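Local coordinates for protein P47 (Clostridium botulinum, PDB 6EKT) that is a lipid-binding-type (TULIP family) protein of the neurotoxin gene cluster that may belong to a progenitor complex protecting botulinum neurotoxin in the host gut, at residues 342-347 with 397-402; 351-356 with 401-406. All blocks are in the same frame, centred on the assembly; numbering follows the deposited sequence.

Interaction 1: 342-347 with 397-402; sequences NKFVYN and FELINN
The ring of Phe344 meets Leu399 obliquely: the methyl CD1 of the leucine comes within 3.9 Å of Phe344 CE1, the two side chains crossing at about a right angle. The other aromatic of segment 342-347, Tyr346, turns an edge to Asn401, whose ND2 lies near the ring plane, 4.2 Å from Tyr346 CE1; ring and amide planes stand 61° apart. Both rings extend from the same side of their strand, two residues apart, and both have CG anti to the backbone N (chi1 179° for Phe344 and 177° for Tyr346), which carries their far ends to the chain at 397-402. No hydrogen bond joins the two segments directly. Instead, one water spans them, 2.7 Å from Tyr346 OH and accepting a hydrogen bond from Asn401 ND2 at 3.0 Å. That same amide nitrogen also donates to Lys351 O, its stronger partner, so both of its N-H groups can be used. Strand 352-368 runs between the two segments, and Ala353 touches Phe344 there; Val424 and Leu426 of strand 421-426 pack on the same phenylalanine. The contact therefore changes in character along its length, from buried hydrocarbon at Phe344 and Leu399 to a partly exposed, hydrated end where water lets the phenol and the amide meet without a direct bond.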
loop_
_atom_site.group_PDB
_atom_site.type_symbol
_atom_site.label_atom_id
_atom_site.label_comp_id
_atom_site.label_asym_id
_atom_site.label_seq_id
_atom_site.Cartn_x
_atom_site.Cartn_y
_atom_site.Cartn_z
ATOM N N ASN A 342 13.185 -9.344 -17.230
ATOM C CA ASN A 342 13.981 -8.427 -16.415
ATOM C C ASN A 342 13.504 -8.444 -14.968
ATOM O O ASN A 342 12.397 -7.956 -14.666
ATOM C CB ASN A 342 13.908 -7.019 -16.984
ATOM C CG ASN A 342 14.472 -6.937 -18.403
ATOM O OD1 ASN A 342 13.806 -7.328 -19.362
ATOM N ND2 ASN A 342 15.726 -6.492 -18.527
ATOM N N LYS A 343 14.349 -9.002 -14.095
ATOM C CA LYS A 343 13.983 -9.250 -12.695
ATOM C C LYS A 343 14.127 -7.996 -11.846
ATOM O O LYS A 343 15.160 -7.325 -11.890
ATOM C CB LYS A 343 14.840 -10.380 -12.106
ATOM C CG LYS A 343 14.428 -10.797 -10.688
ATOM C CD LYS A 343 15.583 -11.363 -9.880
ATOM C CE LYS A 343 15.762 -12.850 -10.118
ATOM N NZ LYS A 343 17.029 -13.312 -9.474
ATOM N N PHE A 344 13.108 -7.715 -11.023
ATOM C CA PHE A 344 13.219 -6.658 -10.019
ATOM C C PHE A 344 14.224 -7.052 -8.929
ATOM O O PHE A 344 14.244 -8.203 -8.490
ATOM C CB PHE A 344 11.842 -6.334 -9.374
ATOM C CG PHE A 344 11.928 -5.262 -8.298
ATOM C CD1 PHE A 344 12.137 -3.914 -8.642
ATOM C CD2 PHE A 344 11.866 -5.597 -6.945
ATOM C CE1 PHE A 344 12.244 -2.932 -7.654
ATOM C CE2 PHE A 344 11.977 -4.615 -5.955
ATOM C CZ PHE A 344 12.178 -3.284 -6.311
ATOM N N VAL A 345 15.048 -6.095 -8.498
ATOM C CA VAL A 345 15.982 -6.263 -7.388
ATOM C C VAL A 345 15.891 -5.015 -6.524
ATOM O O VAL A 345 15.841 -3.895 -7.047
ATOM C CB VAL A 345 17.465 -6.403 -7.854
ATOM C CG1 VAL A 345 18.402 -6.528 -6.654
ATOM C CG2 VAL A 345 17.651 -7.604 -8.774
ATOM N N TYR A 346 15.857 -5.228 -5.210
ATOM C CA TYR A 346 16.081 -4.173 -4.238
ATOM C C TYR A 346 17.344 -4.529 -3.485
ATOM O O TYR A 346 17.411 -5.560 -2.800
ATOM C CB TYR A 346 14.892 -4.009 -3.276
ATOM C CG TYR A 346 15.138 -2.952 -2.207
ATOM C CD1 TYR A 346 15.325 -1.607 -2.562
ATOM C CD2 TYR A 346 15.207 -3.299 -0.846
ATOM C CE1 TYR A 346 15.557 -0.631 -1.606
ATOM C CE2 TYR A 346 15.436 -2.330 0.124
ATOM C CZ TYR A 346 15.607 -1.002 -0.265
ATOM O OH TYR A 346 15.832 -0.030 0.669
ATOM N N ASN A 347 18.363 -3.695 -3.668
ATOM C CA ASN A 347 19.620 -3.803 -2.942
ATOM C C ASN A 347 19.458 -3.027 -1.633
ATOM O O ASN A 347 19.333 -1.797 -1.642
ATOM C CB ASN A 347 20.749 -3.223 -3.795
ATOM C CG ASN A 347 22.116 -3.328 -3.139
ATOM O OD1 ASN A 347 22.259 -3.219 -1.929
ATOM N ND2 ASN A 347 23.137 -3.501 -3.963
ATOM N N PHE A 397 16.615 -0.946 -16.054
ATOM C CA PHE A 397 16.517 0.467 -15.634
ATOM C C PHE A 397 16.271 0.564 -14.129
ATOM O O PHE A 397 15.856 -0.420 -13.502
ATOM C CB PHE A 397 15.395 1.200 -16.411
ATOM C CG PHE A 397 14.018 0.599 -16.209
ATOM C CD1 PHE A 397 13.577 -0.481 -16.999
ATOM C CD2 PHE A 397 13.154 1.110 -15.231
ATOM C CE1 PHE A 397 12.320 -1.034 -16.808
ATOM C CE2 PHE A 397 11.893 0.558 -15.044
ATOM C CZ PHE A 397 11.482 -0.511 -15.827
ATOM N N GLU A 398 16.522 1.749 -13.575
ATOM C CA GLU A 398 16.370 2.000 -12.153
ATOM C C GLU A 398 15.065 2.735 -11.881
ATOM O O GLU A 398 14.665 3.613 -12.648
ATOM C CB GLU A 398 17.557 2.850 -11.676
ATOM C CG GLU A 398 17.962 2.658 -10.228
ATOM C CD GLU A 398 19.225 3.452 -9.879
ATOM O OE1 GLU A 398 20.201 3.416 -10.650
ATOM O OE2 GLU A 398 19.238 4.109 -8.827
ATOM N N LEU A 399 14.400 2.377 -10.778
ATOM C CA LEU A 399 13.327 3.199 -10.269
ATOM C C LEU A 399 13.932 4.345 -9.490
ATOM O O LEU A 399 15.075 4.261 -9.019
ATOM C CB LEU A 399 12.398 2.394 -9.351
ATOM C CG LEU A 399 11.727 1.128 -9.907
ATOM C CD1 LEU A 399 10.816 0.557 -8.825
ATOM C CD2 LEU A 399 10.929 1.381 -11.183
ATOM N N ILE A 400 13.159 5.415 -9.356
ATOM C CA ILE A 400 13.455 6.467 -8.395
ATOM C C ILE A 400 13.087 5.905 -7.035
ATOM O O ILE A 400 11.930 5.494 -6.800
ATOM C CB ILE A 400 12.614 7.727 -8.654
ATOM C CG1 ILE A 400 12.952 8.322 -10.020
ATOM C CG2 ILE A 400 12.793 8.756 -7.529
ATOM C CD1 ILE A 400 11.743 8.927 -10.691
ATOM N N ASN A 401 14.063 5.873 -6.134
ATOM C CA ASN A 401 13.777 5.483 -4.772
ATOM C C ASN A 401 13.269 6.702 -4.000
ATOM O O ASN A 401 14.075 7.486 -3.499
ATOM C CB ASN A 401 15.017 4.843 -4.108
ATOM C CG ASN A 401 14.771 4.432 -2.652
ATOM O OD1 ASN A 401 13.873 4.943 -1.987
ATOM N ND2 ASN A 401 15.588 3.514 -2.149
ATOM N N ASN A 402 11.944 6.873 -3.944
ATOM C CA ASN A 402 11.302 7.859 -3.043
ATOM C C ASN A 402 10.413 7.147 -2.006
ATOM O O ASN A 402 9.359 7.664 -1.617
ATOM C CB ASN A 402 10.472 8.878 -3.845
ATOM C CG ASN A 402 9.292 8.240 -4.575
ATOM O OD1 ASN A 402 9.212 7.018 -4.719
ATOM N ND2 ASN A 402 8.359 9.070 -5.024
HETATM O O HOH W 1 14.675 2.403 0.527
#

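Interaction 2: 351-356 with 401-406; sequences KKAYFE and NNFVDL
One direct hydrogen bond ties Asn401 to Lys351: ND2 donates to the backbone O of Lys351 over 2.6 Å, nearly straight at 165°. The acceptor lies almost in the plane of the asparagine amide, whereas the donor is tilted 19° from the plane of the lysine carbonyl. A second bond uses the other end of this amide, with Asn401 OD1 accepting from Phe403 N at 3.2 Å. Held at both ends, the amide is restrained from flipping; with CG anti to the backbone N (chi1 179°), it is placed so that ND2 faces the lysine carbonyl. Beside the polar link, Lys351 CB lies 3.6 Å from Asn401 ND2; the chain then bends at chi2, and its NZ donates to Ser348 O.

Apolar contact is made by Ala353, whose CB sits at the edge of the Phe403 ring, in its plane and 3.7 Å from CZ. One face of that ring is covered by Asn401 CA, 3.9 Å above its centre, so the residue that bonds the strand also packs on the phenylalanine. Val424 of strand 421-426 and Met251 of helix 244-252 add further apolar contacts to Phe403.

The bond from Phe403 N closes an Asx turn at Asn401, leading into helix 403-409, which starts after Asn402 at the N-cap; the turn and ring together attach this helix start to the beginning of strand 352-368.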
loop_
_atom_site.group_PDB
_atom_site.type_symbol
_atom_site.label_atom_id
_atom_site.label_comp_id
_atom_site.label_asym_id
_atom_site.label_seq_id
_atom_site.Cartn_x
_atom_site.Cartn_y
_atom_site.Cartn_z
ATOM N N LYS A 351 20.339 0.921 -1.435
ATOM C CA LYS A 351 18.959 1.425 -1.555
ATOM C C LYS A 351 18.527 1.652 -3.008
ATOM O O LYS A 351 17.655 2.476 -3.281
ATOM C CB LYS A 351 18.766 2.707 -0.696
ATOM C CG LYS A 351 18.399 2.492 0.775
ATOM C CD LYS A 351 19.428 1.691 1.557
ATOM C CE LYS A 351 19.017 1.493 3.004
ATOM N NZ LYS A 351 20.076 0.672 3.645
ATOM N N LYS A 352 19.147 0.935 -3.943
ATOM C CA LYS A 352 18.730 1.007 -5.337
ATOM C C LYS A 352 17.685 -0.062 -5.604
ATOM O O LYS A 352 17.821 -1.209 -5.150
ATOM C CB LYS A 352 19.909 0.851 -6.312
ATOM C CG LYS A 352 20.915 1.998 -6.304
ATOM C CD LYS A 352 21.889 1.881 -7.478
ATOM C CE LYS A 352 23.095 2.785 -7.281
ATOM N NZ LYS A 352 23.851 2.896 -8.551
ATOM N N ALA A 353 16.646 0.342 -6.328
ATOM C CA ALA A 353 15.591 -0.545 -6.814
ATOM C C ALA A 353 15.624 -0.434 -8.326
ATOM O O ALA A 353 15.495 0.665 -8.886
ATOM C CB ALA A 353 14.239 -0.117 -6.292
ATOM N N TYR A 354 15.804 -1.578 -8.980
ATOM C CA TYR A 354 16.047 -1.609 -10.414
ATOM C C TYR A 354 15.590 -2.923 -11.018
ATOM O O TYR A 354 15.391 -3.928 -10.315
ATOM C CB TYR A 354 17.548 -1.347 -10.710
ATOM C CG TYR A 354 18.503 -2.387 -10.129
ATOM C CD1 TYR A 354 18.968 -2.290 -8.811
ATOM C CD2 TYR A 354 18.942 -3.473 -10.910
ATOM C CE1 TYR A 354 19.844 -3.240 -8.281
ATOM C CE2 TYR A 354 19.806 -4.431 -10.389
ATOM C CZ TYR A 354 20.250 -4.314 -9.081
ATOM O OH TYR A 354 21.106 -5.271 -8.585
ATOM N N PHE A 355 15.442 -2.904 -12.336
ATOM C CA PHE A 355 15.188 -4.095 -13.099
ATOM C C PHE A 355 16.497 -4.488 -13.810
ATOM O O PHE A 355 17.075 -3.675 -14.528
ATOM C CB PHE A 355 14.048 -3.850 -14.078
ATOM C CG PHE A 355 12.701 -3.725 -13.413
ATOM C CD1 PHE A 355 11.948 -4.865 -13.132
ATOM C CD2 PHE A 355 12.198 -2.465 -13.042
ATOM C CE1 PHE A 355 10.712 -4.752 -12.520
ATOM C CE2 PHE A 355 10.950 -2.350 -12.432
ATOM C CZ PHE A 355 10.209 -3.497 -12.176
ATOM N N GLU A 356 16.963 -5.709 -13.544
ATOM C CA GLU A 356 18.210 -6.244 -14.088
ATOM C C GLU A 356 18.110 -6.392 -15.588
ATOM O O GLU A 356 17.023 -6.643 -16.119
ATOM C CB GLU A 356 18.492 -7.641 -13.526
ATOM C CG GLU A 356 19.194 -7.718 -12.184
ATOM C CD GLU A 356 19.400 -9.159 -11.732
ATOM O OE1 GLU A 356 18.914 -10.088 -12.429
ATOM O OE2 GLU A 356 20.024 -9.366 -10.666
ATOM N N ASN A 401 14.063 5.873 -6.134
ATOM C CA ASN A 401 13.777 5.483 -4.772
ATOM C C ASN A 401 13.269 6.702 -4.000
ATOM O O ASN A 401 14.075 7.486 -3.499
ATOM C CB ASN A 401 15.017 4.843 -4.108
ATOM C CG ASN A 401 14.771 4.432 -2.652
ATOM O OD1 ASN A 401 13.873 4.943 -1.987
ATOM N ND2 ASN A 401 15.588 3.514 -2.149
ATOM N N ASN A 402 11.944 6.873 -3.944
ATOM C CA ASN A 402 11.302 7.859 -3.043
ATOM C C ASN A 402 10.413 7.147 -2.006
ATOM O O ASN A 402 9.359 7.664 -1.617
ATOM C CB ASN A 402 10.472 8.878 -3.845
ATOM C CG ASN A 402 9.292 8.240 -4.575
ATOM O OD1 ASN A 402 9.212 7.018 -4.719
ATOM N ND2 ASN A 402 8.359 9.070 -5.024
ATOM N N PHE A 403 10.864 5.979 -1.555
ATOM C CA PHE A 403 10.001 5.024 -0.843
ATOM C C PHE A 403 9.625 5.508 0.560
ATOM O O PHE A 403 8.482 5.300 1.005
ATOM C CB PHE A 403 10.653 3.634 -0.816
ATOM C CG PHE A 403 11.029 3.093 -2.203
ATOM C CD1 PHE A 403 10.227 3.358 -3.326
ATOM C CD2 PHE A 403 12.165 2.289 -2.368
ATOM C CE1 PHE A 403 10.563 2.862 -4.585
ATOM C CE2 PHE A 403 12.499 1.781 -3.628
ATOM C CZ PHE A 403 11.693 2.066 -4.732
ATOM N N VAL A 404 10.571 6.170 1.232
ATOM C CA VAL A 404 10.278 6.820 2.531
ATOM C C VAL A 404 9.170 7.858 2.330
ATOM O O VAL A 404 8.202 7.875 3.097
ATOM C CB VAL A 404 11.540 7.431 3.209
ATOM C CG1 VAL A 404 11.174 8.295 4.409
ATOM C CG2 VAL A 404 12.497 6.332 3.647
ATOM N N ASP A 405 9.313 8.703 1.299
ATOM C CA ASP A 405 8.272 9.686 0.954
ATOM C C ASP A 405 6.919 9.042 0.652
ATOM O O ASP A 405 5.888 9.531 1.127
ATOM C CB ASP A 405 8.686 10.598 -0.207
ATOM C CG ASP A 405 9.865 11.498 0.135
ATOM O OD1 ASP A 405 10.195 11.701 1.322
ATOM O OD2 ASP A 405 10.487 12.000 -0.814
ATOM N N LEU A 406 6.922 7.947 -0.112
ATOM C CA LEU A 406 5.673 7.228 -0.391
ATOM C C LEU A 406 4.993 6.778 0.894
ATOM O O LEU A 406 3.792 7.009 1.094
ATOM C CB LEU A 406 5.879 6.026 -1.341
ATOM C CG LEU A 406 6.323 6.305 -2.781
ATOM C CD1 LEU A 406 6.225 5.038 -3.613
ATOM C CD2 LEU A 406 5.535 7.426 -3.457
#

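Both interactions join the antiparallel sheet to the chain that leaves its short strand 397-398 and enters helix 403-409, and they share Asn401. Interaction 2 holds this chain to strand 352-368, whereas interaction 1 reaches past that strand to its hairpin neighbour, 329-347, consistent with a direct bond in interaction 2 and a water bridge in interaction 1. Each combines a buried apolar pair with a more exposed polar end. Between them the sheet is continued by backbone bonding of Phe397 to Phe355, and Asn342 ND2 bonds to Glu356 O. Interaction 2 buries somewhat more surface, 146 against 102 Å².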